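PDB 5GKD: AlyGC from Glaciecola chathamensis, which cleaves the polysaccharide alginate as a lyase of family PL6, probably by beta-elimination in a calcium-containing active site on a parallel beta-helix. Local coordinates for residues 353-358 and 377-382; 344-349 and 369-374; 495-500 and 518-523. All blocks are in the same frame, centred on the assembly; numbering follows the deposited sequence.

Contact 1: 353-358 and 377-382; sequences DGITAF and PSINKG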
ATOM      1  N   ASP A 353     -26.706  19.971  35.072  1.00 27.92           N
ATOM      2  CA  ASP A 353     -25.871  19.021  35.791  1.00 23.94           C
ATOM      3  C   ASP A 353     -25.100  18.084  34.859  1.00 25.67           C
ATOM      4  O   ASP A 353     -24.333  17.253  35.343  1.00 25.87           O
ATOM      5  CB  ASP A 353     -26.717  18.224  36.789  1.00 25.66           C
ATOM      6  CG  ASP A 353     -27.786  17.376  36.127  1.00 29.24           C
ATOM      7  OD1 ASP A 353     -27.936  17.406  34.888  1.00 32.02           O
ATOM      8  OD2 ASP A 353     -28.500  16.674  36.865  1.00 29.92           O
ATOM      9  N   GLY A 354     -25.276  18.207  33.546  1.00 28.43           N
ATOM     10  CA  GLY A 354     -24.602  17.387  32.569  1.00 24.02           C
ATOM     11  C   GLY A 354     -25.106  15.964  32.445  1.00 27.38           C
ATOM     12  O   GLY A 354     -24.550  15.199  31.651  1.00 24.32           O
ATOM     13  N   ILE A 355     -26.156  15.589  33.169  1.00 24.84           N
ATOM     14  CA  ILE A 355     -26.584  14.197  33.234  1.00 24.92           C
ATOM     15  C   ILE A 355     -27.554  13.892  32.102  1.00 29.30           C
ATOM     16  O   ILE A 355     -28.491  14.657  31.844  1.00 25.73           O
ATOM     17  CB  ILE A 355     -27.220  13.888  34.593  1.00 22.52           C
ATOM     18  CG1 ILE A 355     -26.162  13.946  35.694  1.00 24.95           C
ATOM     19  CG2 ILE A 355     -27.916  12.553  34.552  1.00 23.63           C
ATOM     20  CD1 ILE A 355     -26.754  13.992  37.106  1.00 27.11           C
ATOM     21  N   THR A 356     -27.331  12.762  31.428  1.00 25.03           N
ATOM     22  CA  THR A 356     -28.280  12.228  30.464  1.00 22.60           C
ATOM     23  C   THR A 356     -28.499  10.751  30.765  1.00 25.41           C
ATOM     24  O   THR A 356     -27.535   9.991  30.871  1.00 26.02           O
ATOM     25  CB  THR A 356     -27.786  12.390  29.021  1.00 25.13           C
ATOM     26  OG1 THR A 356     -27.474  13.760  28.760  1.00 26.50           O
ATOM     27  CG2 THR A 356     -28.859  11.931  28.028  1.00 24.57           C
ATOM     28  N   ALA A 357     -29.757  10.336  30.883  1.00 24.75           N
ATOM     29  CA  ALA A 357     -30.092   8.923  31.001  1.00 26.44           C
ATOM     30  C   ALA A 357     -30.604   8.414  29.659  1.00 27.88           C
ATOM     31  O   ALA A 357     -31.446   9.059  29.024  1.00 28.39           O
ATOM     32  CB  ALA A 357     -31.136   8.682  32.093  1.00 26.84           C
ATOM     33  N   PHE A 358     -30.101   7.258  29.232  1.00 25.68           N
ATOM     34  CA  PHE A 358     -30.456   6.685  27.943  1.00 24.92           C
ATOM     35  C   PHE A 358     -31.363   5.465  28.073  1.00 25.25           C
ATOM     36  O   PHE A 358     -31.737   4.866  27.058  1.00 25.31           O
ATOM     37  CB  PHE A 358     -29.176   6.346  27.160  1.00 26.00           C
ATOM     38  CG  PHE A 358     -28.372   7.564  26.771  1.00 25.17           C
ATOM     39  CD1 PHE A 358     -28.648   8.242  25.603  1.00 22.28           C
ATOM     40  CD2 PHE A 358     -27.374   8.045  27.593  1.00 22.05           C
ATOM     41  CE1 PHE A 358     -27.932   9.377  25.243  1.00 25.24           C
ATOM     42  CE2 PHE A 358     -26.642   9.175  27.242  1.00 24.70           C
ATOM     43  CZ  PHE A 358     -26.924   9.844  26.062  1.00 25.00           C
ATOM     44  N   PRO A 377     -31.087  20.327  37.724  1.00 28.60           N
ATOM     45  CA  PRO A 377     -30.922  18.895  37.990  1.00 28.97           C
ATOM     46  C   PRO A 377     -31.736  18.072  37.007  1.00 30.91           C
ATOM     47  O   PRO A 377     -32.905  18.364  36.758  1.00 30.84           O
ATOM     48  CB  PRO A 377     -31.452  18.732  39.417  1.00 30.43           C
ATOM     49  CG  PRO A 377     -32.389  19.864  39.596  1.00 30.29           C
ATOM     50  CD  PRO A 377     -31.903  20.996  38.747  1.00 32.84           C
ATOM     51  N   SER A 378     -31.107  17.049  36.433  1.00 29.80           N
ATOM     52  CA  SER A 378     -31.817  16.110  35.576  1.00 30.37           C
ATOM     53  C   SER A 378     -32.523  15.024  36.371  1.00 31.97           C
ATOM     54  O   SER A 378     -33.365  14.320  35.811  1.00 35.09           O
ATOM     55  CB  SER A 378     -30.856  15.449  34.571  1.00 29.58           C
ATOM     56  OG  SER A 378     -30.123  16.409  33.817  1.00 31.08           O
ATOM     57  N   ILE A 379     -32.190  14.865  37.648  1.00 29.85           N
ATOM     58  CA  ILE A 379     -32.764  13.838  38.509  1.00 36.47           C
ATOM     59  C   ILE A 379     -33.161  14.504  39.819  1.00 36.22           C
ATOM     60  O   ILE A 379     -32.379  15.277  40.379  1.00 37.01           O
ATOM     61  CB  ILE A 379     -31.767  12.692  38.765  1.00 32.94           C
ATOM     62  CG1 ILE A 379     -31.384  12.012  37.454  1.00 31.30           C
ATOM     63  CG2 ILE A 379     -32.341  11.679  39.747  1.00 31.57           C
ATOM     64  CD1 ILE A 379     -30.089  11.209  37.540  1.00 24.25           C
ATOM     65  N   ASN A 380     -34.360  14.202  40.320  1.00 39.73           N
ATOM     66  CA  ASN A 380     -34.848  14.888  41.530  1.00 46.78           C
ATOM     67  C   ASN A 380     -34.390  14.223  42.824  1.00 40.43           C
ATOM     68  O   ASN A 380     -33.581  14.803  43.565  1.00 41.25           O
ATOM     69  CB  ASN A 380     -36.370  15.031  41.482  1.00 51.27           C
ATOM     70  CG  ASN A 380     -36.797  16.471  41.283  1.00 56.76           C
ATOM     71  OD1 ASN A 380     -35.953  17.362  41.160  1.00 55.10           O
ATOM     72  ND2 ASN A 380     -38.105  16.710  41.249  1.00 60.63           N
ATOM     73  N   LYS A 381     -34.906  13.030  43.138  1.00 35.24           N
ATOM     74  CA  LYS A 381     -34.522  12.377  44.385  1.00 31.82           C
ATOM     75  C   LYS A 381     -33.031  12.062  44.373  1.00 33.23           C
ATOM     76  O   LYS A 381     -32.506  11.516  43.403  1.00 28.88           O
ATOM     77  CB  LYS A 381     -35.290  11.068  44.620  1.00 36.34           C
ATOM     78  CG  LYS A 381     -36.790  11.142  44.744  1.00 38.29           C
ATOM     79  CD  LYS A 381     -37.362  10.156  45.806  1.00 35.77           C
ATOM     80  CE  LYS A 381     -36.575   8.851  46.013  1.00 35.04           C
ATOM     81  NZ  LYS A 381     -36.668   7.841  44.899  1.00 45.39           N
ATOM     82  N   GLY A 382     -32.361  12.379  45.473  1.00 34.03           N
ATOM     83  CA  GLY A 382     -30.969  12.039  45.652  1.00 29.55           C
ATOM     84  C   GLY A 382     -29.998  13.133  45.290  1.00 26.50           C
ATOM     85  O   GLY A 382     -28.786  12.932  45.427  1.00 27.54           O
TER
HETATM   86  O   HOH W   1     -29.648  15.807  39.239  1.00 30.81           O
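Asp353 and Ser378 meet through two first torsions: CG of Asp353 sits between its own backbone N and carbonyl carbon (chi1 63°), and OG of Ser378 is turned beside its backbone N (chi1 -54°). The carboxylate thereby faces the start of the 377-382 loop and takes one bond from Ser378 on each oxygen. Ser378 OG donates to Asp353 OD1 over 2.6 Å and meets the syn lone pair of that oxygen. Ser378 N reaches Asp353 OD2 at 2.7 Å along an almost straight N-H (179°), but from above the carboxylate plane. Asp353 OD1 is gripped a second time, from above the carboxylate plane, by Ile355 N at 3.1 Å, which closes an Asx turn over Gly354. A water donates to Asp353 OD2 (2.8 Å) and accepts from Ile379 N (3.1 Å), carrying the link one residue further along the loop. These donors probably favour the charged carboxylate and hold its rotation. Beside this polar grip, CG2 of Ile355 touches CD1 of Ile379 at 3.9 Å, the two side chains crossing at about a right angle; Phe383 also covers Ile355, and Phe366 covers Ile379. Strand 355-357 pairs with strand 322-326 through backbone bonds to Ile322 and Phe324. The contact thus ties a loop to the last strand of one face of a right-handed parallel beta-helix, the fold of the chondroitinase B family.

Contact 2: 344-349 and 369-374; sequences NLIVND and NLLNQD
Asn344 and Asn369 lie side by side, pointing the same way, on successive turns of the parallel beta-helix, two asparagines bonded from turn to turn with both CG atoms beside the backbone N (chi1 near -60°). Their amides are almost parallel, 10° apart. Asn369 OD1 accepts from Asn344 N and from Asn344 ND2, each at 3.0 Å, the two donors arriving from opposite faces of its plane. Both amides have further partners: Asn344 OD1 accepts from Asn314 N and its ND2 donates to Ile311 O, while Asn369 ND2 bonds Met341 O and Gly382 O. Strands 345-347 and 369-372 then run in parallel register, with Leu370 N to Asn344 O and Ile346 N to Leu370 O as backbone bonds. Leu345 and Leu370 also run alongside each other, Leu345 CD1 touching Leu370 CD2 at 4.1 Å; on the other face Ile346 CG2 meets Leu371 CD2 at 4.0 Å. At the end of the strands the backbone bond from Asn372 N to Ile346 O is weak, and the side chain of Asn372 takes over. With CG between its backbone N and carbonyl carbon (chi1 64°), Asn372 OD1 accepts from Asn348 N at 2.9 Å, the donor standing above the carbonyl plane, and Asn372 ND2 donates to Asn348 O at 3.2 Å.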
ATOM      1  N   ASN A 344     -21.537  12.406  46.107  1.00 22.31           N
ATOM      2  CA  ASN A 344     -20.772  13.029  45.045  1.00 22.34           C
ATOM      3  C   ASN A 344     -21.048  14.532  44.988  1.00 24.16           C
ATOM      4  O   ASN A 344     -22.032  15.036  45.527  1.00 24.78           O
ATOM      5  CB  ASN A 344     -21.084  12.355  43.707  1.00 20.81           C
ATOM      6  CG  ASN A 344     -20.704  10.866  43.710  1.00 21.11           C
ATOM      7  OD1 ASN A 344     -19.530  10.522  43.637  1.00 23.47           O
ATOM      8  ND2 ASN A 344     -21.687  10.001  43.836  1.00 19.99           N
ATOM      9  N   LEU A 345     -20.159  15.245  44.314  1.00 21.65           N
ATOM     10  CA  LEU A 345     -20.240  16.690  44.182  1.00 22.33           C
ATOM     11  C   LEU A 345     -20.103  17.044  42.714  1.00 22.29           C
ATOM     12  O   LEU A 345     -19.097  16.710  42.079  1.00 21.89           O
ATOM     13  CB  LEU A 345     -19.161  17.388  45.013  1.00 20.45           C
ATOM     14  CG  LEU A 345     -18.965  18.889  44.779  1.00 22.74           C
ATOM     15  CD1 LEU A 345     -20.133  19.708  45.280  1.00 19.12           C
ATOM     16  CD2 LEU A 345     -17.687  19.368  45.449  1.00 20.72           C
ATOM     17  N   ILE A 346     -21.115  17.722  42.188  1.00 21.63           N
ATOM     18  CA  ILE A 346     -21.185  18.127  40.794  1.00 23.25           C
ATOM     19  C   ILE A 346     -21.348  19.636  40.778  1.00 23.54           C
ATOM     20  O   ILE A 346     -22.364  20.158  41.247  1.00 27.10           O
ATOM     21  CB  ILE A 346     -22.353  17.450  40.056  1.00 21.90           C
ATOM     22  CG1 ILE A 346     -22.265  15.927  40.154  1.00 20.42           C
ATOM     23  CG2 ILE A 346     -22.388  17.901  38.624  1.00 23.59           C
ATOM     24  CD1 ILE A 346     -23.467  15.202  39.571  1.00 23.66           C
ATOM     25  N   VAL A 347     -20.353  20.332  40.256  1.00 22.61           N
ATOM     26  CA  VAL A 347     -20.393  21.773  40.092  1.00 21.90           C
ATOM     27  C   VAL A 347     -20.157  22.051  38.621  1.00 25.73           C
ATOM     28  O   VAL A 347     -19.103  21.695  38.078  1.00 24.56           O
ATOM     29  CB  VAL A 347     -19.348  22.489  40.961  1.00 23.73           C
ATOM     30  CG1 VAL A 347     -19.456  23.997  40.747  1.00 22.20           C
ATOM     31  CG2 VAL A 347     -19.530  22.129  42.417  1.00 21.98           C
ATOM     32  N   ASN A 348     -21.128  22.683  37.977  1.00 23.88           N
ATOM     33  CA  ASN A 348     -21.079  22.915  36.540  1.00 26.88           C
ATOM     34  C   ASN A 348     -21.575  24.323  36.276  1.00 27.89           C
ATOM     35  O   ASN A 348     -22.653  24.689  36.750  1.00 32.05           O
ATOM     36  CB  ASN A 348     -21.944  21.876  35.812  1.00 28.12           C
ATOM     37  CG  ASN A 348     -21.701  21.839  34.328  1.00 26.96           C
ATOM     38  OD1 ASN A 348     -21.452  22.859  33.708  1.00 37.91           O
ATOM     39  ND2 ASN A 348     -21.786  20.657  33.748  1.00 26.99           N
ATOM     40  N   ASP A 349     -20.805  25.116  35.538  1.00 29.38           N
ATOM     41  CA  ASP A 349     -21.223  26.475  35.223  1.00 29.93           C
ATOM     42  C   ASP A 349     -21.911  26.589  33.862  1.00 31.94           C
ATOM     43  O   ASP A 349     -22.053  27.699  33.340  1.00 37.04           O
ATOM     44  CB  ASP A 349     -20.028  27.434  35.313  1.00 31.37           C
ATOM     45  CG  ASP A 349     -18.906  27.093  34.346  1.00 38.97           C
ATOM     46  OD1 ASP A 349     -19.165  26.578  33.243  1.00 40.16           O
ATOM     47  OD2 ASP A 349     -17.739  27.356  34.692  1.00 47.31           O
ATOM     48  N   ASN A 369     -26.244  13.474  47.039  1.00 25.32           N
ATOM     49  CA  ASN A 369     -25.385  14.129  46.059  1.00 23.41           C
ATOM     50  C   ASN A 369     -25.681  15.622  46.032  1.00 26.83           C
ATOM     51  O   ASN A 369     -26.838  16.029  46.122  1.00 34.73           O
ATOM     52  CB  ASN A 369     -25.570  13.526  44.668  1.00 23.52           C
ATOM     53  CG  ASN A 369     -25.248  12.050  44.638  1.00 21.21           C
ATOM     54  OD1 ASN A 369     -24.084  11.655  44.731  1.00 20.89           O
ATOM     55  ND2 ASN A 369     -26.278  11.227  44.527  1.00 18.40           N
ATOM     56  N   LEU A 370     -24.631  16.436  45.917  1.00 28.87           N
ATOM     57  CA  LEU A 370     -24.743  17.887  45.992  1.00 23.89           C
ATOM     58  C   LEU A 370     -24.445  18.510  44.637  1.00 22.74           C
ATOM     59  O   LEU A 370     -23.435  18.183  43.996  1.00 24.92           O
ATOM     60  CB  LEU A 370     -23.803  18.474  47.050  1.00 20.17           C
ATOM     61  CG  LEU A 370     -23.985  19.977  47.297  1.00 26.66           C
ATOM     62  CD1 LEU A 370     -25.367  20.244  47.897  1.00 26.35           C
ATOM     63  CD2 LEU A 370     -22.913  20.549  48.211  1.00 23.42           C
ATOM     64  N   LEU A 371     -25.318  19.418  44.229  1.00 22.69           N
ATOM     65  CA  LEU A 371     -25.275  20.152  42.978  1.00 22.00           C
ATOM     66  C   LEU A 371     -25.234  21.637  43.294  1.00 26.02           C
ATOM     67  O   LEU A 371     -25.877  22.088  44.248  1.00 27.01           O
ATOM     68  CB  LEU A 371     -26.538  19.886  42.162  1.00 25.73           C
ATOM     69  CG  LEU A 371     -26.606  19.264  40.783  1.00 29.88           C
ATOM     70  CD1 LEU A 371     -28.040  19.369  40.285  1.00 26.08           C
ATOM     71  CD2 LEU A 371     -25.643  19.927  39.830  1.00 30.36           C
ATOM     72  N   ASN A 372     -24.528  22.412  42.472  1.00 25.22           N
ATOM     73  CA  ASN A 372     -24.613  23.858  42.613  1.00 24.71           C
ATOM     74  C   ASN A 372     -25.960  24.358  42.090  1.00 29.72           C
ATOM     75  O   ASN A 372     -26.578  23.749  41.211  1.00 24.95           O
ATOM     76  CB  ASN A 372     -23.439  24.558  41.915  1.00 23.27           C
ATOM     77  CG  ASN A 372     -23.428  24.361  40.409  1.00 25.97           C
ATOM     78  OD1 ASN A 372     -23.249  23.247  39.911  1.00 27.59           O
ATOM     79  ND2 ASN A 372     -23.574  25.451  39.675  1.00 25.35           N
ATOM     80  N   GLN A 373     -26.416  25.481  42.656  1.00 26.44           N
ATOM     81  CA  GLN A 373     -27.818  25.872  42.524  1.00 30.31           C
ATOM     82  C   GLN A 373     -28.175  26.306  41.108  1.00 30.56           C
ATOM     83  O   GLN A 373     -29.342  26.209  40.719  1.00 30.98           O
ATOM     84  CB  GLN A 373     -28.135  26.998  43.507  1.00 29.77           C
ATOM     85  CG  GLN A 373     -27.228  28.202  43.347  1.00 31.60           C
ATOM     86  CD  GLN A 373     -27.514  29.296  44.359  1.00 36.92           C
ATOM     87  OE1 GLN A 373     -28.279  29.106  45.310  1.00 35.57           O
ATOM     88  NE2 GLN A 373     -26.896  30.453  44.154  1.00 40.20           N
ATOM     89  N   ASP A 374     -27.202  26.767  40.324  1.00 28.30           N
ATOM     90  CA  ASP A 374     -27.488  27.208  38.964  1.00 32.23           C
ATOM     91  C   ASP A 374     -27.591  26.068  37.966  1.00 32.42           C
ATOM     92  O   ASP A 374     -27.868  26.322  36.792  1.00 34.99           O
ATOM     93  CB  ASP A 374     -26.412  28.174  38.474  1.00 34.65           C
ATOM     94  CG  ASP A 374     -26.378  29.450  39.271  1.00 37.03           C
ATOM     95  OD1 ASP A 374     -27.447  29.863  39.756  1.00 35.80           O
ATOM     96  OD2 ASP A 374     -25.280  30.032  39.403  1.00 40.74           O
TER
HETATM   97  O   HOH W   2     -24.692  26.291  35.890  1.00 33.64           O

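Contact 3: 495-500 and 518-523; sequences IFPQRS and VDATNA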
ATOM      1  N   ILE A 495       2.598  28.264  -9.066  1.00 33.40           N
ATOM      2  CA  ILE A 495       3.345  27.009  -9.029  1.00 32.19           C
ATOM      3  C   ILE A 495       2.840  26.122 -10.160  1.00 28.88           C
ATOM      4  O   ILE A 495       1.637  25.857 -10.261  1.00 32.06           O
ATOM      5  CB  ILE A 495       3.216  26.314  -7.663  1.00 29.93           C
ATOM      6  CG1 ILE A 495       3.836  27.191  -6.571  1.00 29.87           C
ATOM      7  CG2 ILE A 495       3.891  24.944  -7.701  1.00 28.35           C
ATOM      8  CD1 ILE A 495       3.220  27.003  -5.171  1.00 30.37           C
ATOM      9  N   PHE A 496       3.755  25.682 -11.020  1.00 33.84           N
ATOM     10  CA  PHE A 496       3.418  24.847 -12.168  1.00 28.24           C
ATOM     11  C   PHE A 496       3.991  23.456 -11.964  1.00 32.19           C
ATOM     12  O   PHE A 496       5.184  23.241 -12.222  1.00 32.46           O
ATOM     13  CB  PHE A 496       3.965  25.441 -13.467  1.00 31.08           C
ATOM     14  CG  PHE A 496       3.292  26.695 -13.917  1.00 32.93           C
ATOM     15  CD1 PHE A 496       2.034  26.662 -14.484  1.00 34.82           C
ATOM     16  CD2 PHE A 496       3.934  27.907 -13.813  1.00 37.21           C
ATOM     17  CE1 PHE A 496       1.431  27.818 -14.918  1.00 35.34           C
ATOM     18  CE2 PHE A 496       3.327  29.070 -14.252  1.00 38.09           C
ATOM     19  CZ  PHE A 496       2.080  29.021 -14.800  1.00 34.76           C
ATOM     20  N   PRO A 497       3.199  22.476 -11.538  1.00 28.63           N
ATOM     21  CA  PRO A 497       3.685  21.096 -11.534  1.00 28.55           C
ATOM     22  C   PRO A 497       3.908  20.571 -12.948  1.00 30.22           C
ATOM     23  O   PRO A 497       3.115  20.816 -13.862  1.00 32.93           O
ATOM     24  CB  PRO A 497       2.559  20.334 -10.830  1.00 25.11           C
ATOM     25  CG  PRO A 497       1.337  21.162 -11.110  1.00 24.53           C
ATOM     26  CD  PRO A 497       1.806  22.571 -11.069  1.00 26.11           C
ATOM     27  N   GLN A 498       4.995  19.838 -13.116  1.00 26.49           N
ATOM     28  CA  GLN A 498       5.260  19.131 -14.353  1.00 27.49           C
ATOM     29  C   GLN A 498       5.333  17.627 -14.159  1.00 31.33           C
ATOM     30  O   GLN A 498       5.531  16.906 -15.144  1.00 34.65           O
ATOM     31  CB  GLN A 498       6.560  19.636 -14.992  1.00 25.93           C
ATOM     32  CG  GLN A 498       6.523  21.110 -15.373  1.00 30.27           C
ATOM     33  CD  GLN A 498       7.877  21.633 -15.825  1.00 32.69           C
ATOM     34  OE1 GLN A 498       8.701  22.028 -15.009  1.00 31.50           O
ATOM     35  NE2 GLN A 498       8.109  21.632 -17.131  1.00 34.90           N
ATOM     36  N   ARG A 499       5.191  17.135 -12.926  1.00 27.87           N
ATOM     37  CA  ARG A 499       5.190  15.706 -12.620  1.00 31.05           C
ATOM     38  C   ARG A 499       3.798  15.259 -12.177  1.00 28.05           C
ATOM     39  O   ARG A 499       2.901  16.070 -11.931  1.00 30.91           O
ATOM     40  CB  ARG A 499       6.220  15.371 -11.528  1.00 31.74           C
ATOM     41  CG  ARG A 499       7.663  15.783 -11.839  1.00 29.24           C
ATOM     42  CD  ARG A 499       8.431  14.732 -12.656  1.00 33.82           C
ATOM     43  NE  ARG A 499       8.041  14.705 -14.063  1.00 36.75           N
ATOM     44  CZ  ARG A 499       8.516  15.542 -14.993  1.00 46.02           C
ATOM     45  NH1 ARG A 499       9.402  16.477 -14.662  1.00 45.01           N
ATOM     46  NH2 ARG A 499       8.098  15.452 -16.255  1.00 42.96           N
ATOM     47  N   SER A 500       3.630  13.938 -12.074  1.00 29.70           N
ATOM     48  CA  SER A 500       2.356  13.361 -11.656  1.00 29.13           C
ATOM     49  C   SER A 500       1.956  13.808 -10.258  1.00 26.50           C
ATOM     50  O   SER A 500       0.766  13.856  -9.934  1.00 27.61           O
ATOM     51  CB  SER A 500       2.435  11.840 -11.705  1.00 32.03           C
ATOM     52  OG  SER A 500       2.238  11.392 -13.024  1.00 40.75           O
ATOM     53  N   VAL A 518      -1.831  27.428  -7.891  1.00 29.58           N
ATOM     54  CA  VAL A 518      -1.333  26.262  -8.606  1.00 26.86           C
ATOM     55  C   VAL A 518      -2.126  26.112  -9.885  1.00 25.64           C
ATOM     56  O   VAL A 518      -3.354  25.981  -9.847  1.00 29.79           O
ATOM     57  CB  VAL A 518      -1.411  24.969  -7.776  1.00 25.70           C
ATOM     58  CG1 VAL A 518      -0.929  23.788  -8.624  1.00 22.34           C
ATOM     59  CG2 VAL A 518      -0.572  25.067  -6.522  1.00 21.61           C
ATOM     60  N   ASP A 519      -1.420  26.122 -11.009  1.00 27.08           N
ATOM     61  CA  ASP A 519      -1.973  25.823 -12.319  1.00 28.42           C
ATOM     62  C   ASP A 519      -1.308  24.535 -12.783  1.00 27.20           C
ATOM     63  O   ASP A 519      -0.114  24.527 -13.088  1.00 31.91           O
ATOM     64  CB  ASP A 519      -1.721  26.986 -13.283  1.00 28.93           C
ATOM     65  CG  ASP A 519      -2.172  26.699 -14.701  1.00 29.69           C
ATOM     66  OD1 ASP A 519      -2.808  25.659 -14.954  1.00 32.40           O
ATOM     67  OD2 ASP A 519      -1.879  27.533 -15.586  1.00 37.55           O
ATOM     68  N   ALA A 520      -2.080  23.450 -12.824  1.00 27.02           N
ATOM     69  CA  ALA A 520      -1.586  22.128 -13.189  1.00 24.89           C
ATOM     70  C   ALA A 520      -1.661  21.851 -14.688  1.00 26.66           C
ATOM     71  O   ALA A 520      -1.626  20.684 -15.091  1.00 27.27           O
ATOM     72  CB  ALA A 520      -2.365  21.051 -12.436  1.00 27.69           C
ATOM     73  N   THR A 521      -1.765  22.896 -15.513  1.00 27.32           N
ATOM     74  CA  THR A 521      -1.831  22.736 -16.966  1.00 25.00           C
ATOM     75  C   THR A 521      -0.714  21.847 -17.520  1.00 27.15           C
ATOM     76  O   THR A 521      -0.935  21.067 -18.451  1.00 27.34           O
ATOM     77  CB  THR A 521      -1.792  24.120 -17.620  1.00 27.57           C
ATOM     78  OG1 THR A 521      -3.031  24.796 -17.366  1.00 31.69           O
ATOM     79  CG2 THR A 521      -1.528  24.024 -19.134  1.00 23.09           C
ATOM     80  N   ASN A 522       0.485  21.929 -16.951  1.00 26.36           N
ATOM     81  CA  ASN A 522       1.643  21.264 -17.522  1.00 25.82           C
ATOM     82  C   ASN A 522       1.972  19.930 -16.877  1.00 29.18           C
ATOM     83  O   ASN A 522       3.047  19.385 -17.140  1.00 33.60           O
ATOM     84  CB  ASN A 522       2.837  22.192 -17.429  1.00 28.97           C
ATOM     85  CG  ASN A 522       2.550  23.513 -18.071  1.00 27.95           C
ATOM     86  OD1 ASN A 522       2.155  24.469 -17.411  1.00 31.30           O
ATOM     87  ND2 ASN A 522       2.689  23.556 -19.379  1.00 26.53           N
ATOM     88  N   ALA A 523       1.092  19.395 -16.039  1.00 26.09           N
ATOM     89  CA  ALA A 523       1.299  18.055 -15.499  1.00 28.13           C
ATOM     90  C   ALA A 523       1.344  17.027 -16.634  1.00 28.92           C
ATOM     91  O   ALA A 523       0.810  17.266 -17.708  1.00 29.36           O
ATOM     92  CB  ALA A 523       0.179  17.711 -14.523  1.00 24.87           C
TER
HETATM   93  O   HOH W   3       1.486  22.987 -14.597  1.00 29.92           O
HETATM   94  O   HOH W   4       4.855  17.293 -17.882  1.00 38.10           O
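The Phe496 ring meets Asp519 and Asn522 between successive turns of a parallel beta-helix. Asp519 OD2 lies in the ring plane at its edge, 3.4 Å from Phe496 CE1, with the carboxylate turned 55° from the ring. A water also lies at the ring edge, whereas Asp519 O and Asn522 OD1 approach Phe496 CD1 obliquely, at 3.3 and 3.7 Å, the Asn522 amide 76° from the ring. The ring also stacks with Trp472 of strand 469-473, which carries the aromatic contact on to the preceding turn. Asp519 itself is held by its neighbours: OD1 accepts from Thr521 N, forming an Asx turn, and from Thr521 OG1 on its syn lone pair, while Asn554 adds a donor from the next turn.

Ile495 and Val518 are paired in parallel register, and Asp519 N donates to Ile495 O at 3.2 Å. Beyond that bond Pro497 has no N-H to offer the neighbouring strand. Its ring is applied to apolar atoms instead, Pro497 CD against Val518 CG1 and Pro497 CG against Ala520 CB, both at 3.9 Å, with Leu531 adjoining. A type I turn runs from Ala520 to Ala523, and waters bridge the parting backbones. One accepts from Asn522 N and lies within hydrogen-bonding distance of Pro497 O and Asp519 O; a second donates to Gln498 O at 2.8 Å and to Asn522 O at 2.9 Å.

Overall arrangement
Contacts 1 and 2 are neighbours, their centres about 11 Å apart, and their segments alternate along the chain through the last turns of one beta-helix. Leu371 of contact 2 packs on Asp353 and Pro377 of contact 1, and Gly382 meets Asn369. Contact 2 is the buried one, strand on strand, with asparagine amides bonding between turns; contact 1 is partly buried, its loop held by a carboxylate. Contact 3 lies on the opposite side of the chain's centre, in a second stack of parallel strands, about 59 and 60 Å from the other two by centres. Also partly buried, it follows strands into their turns, where one direct backbone bond gives way to water bridges and to packing of a proline and an aromatic ring.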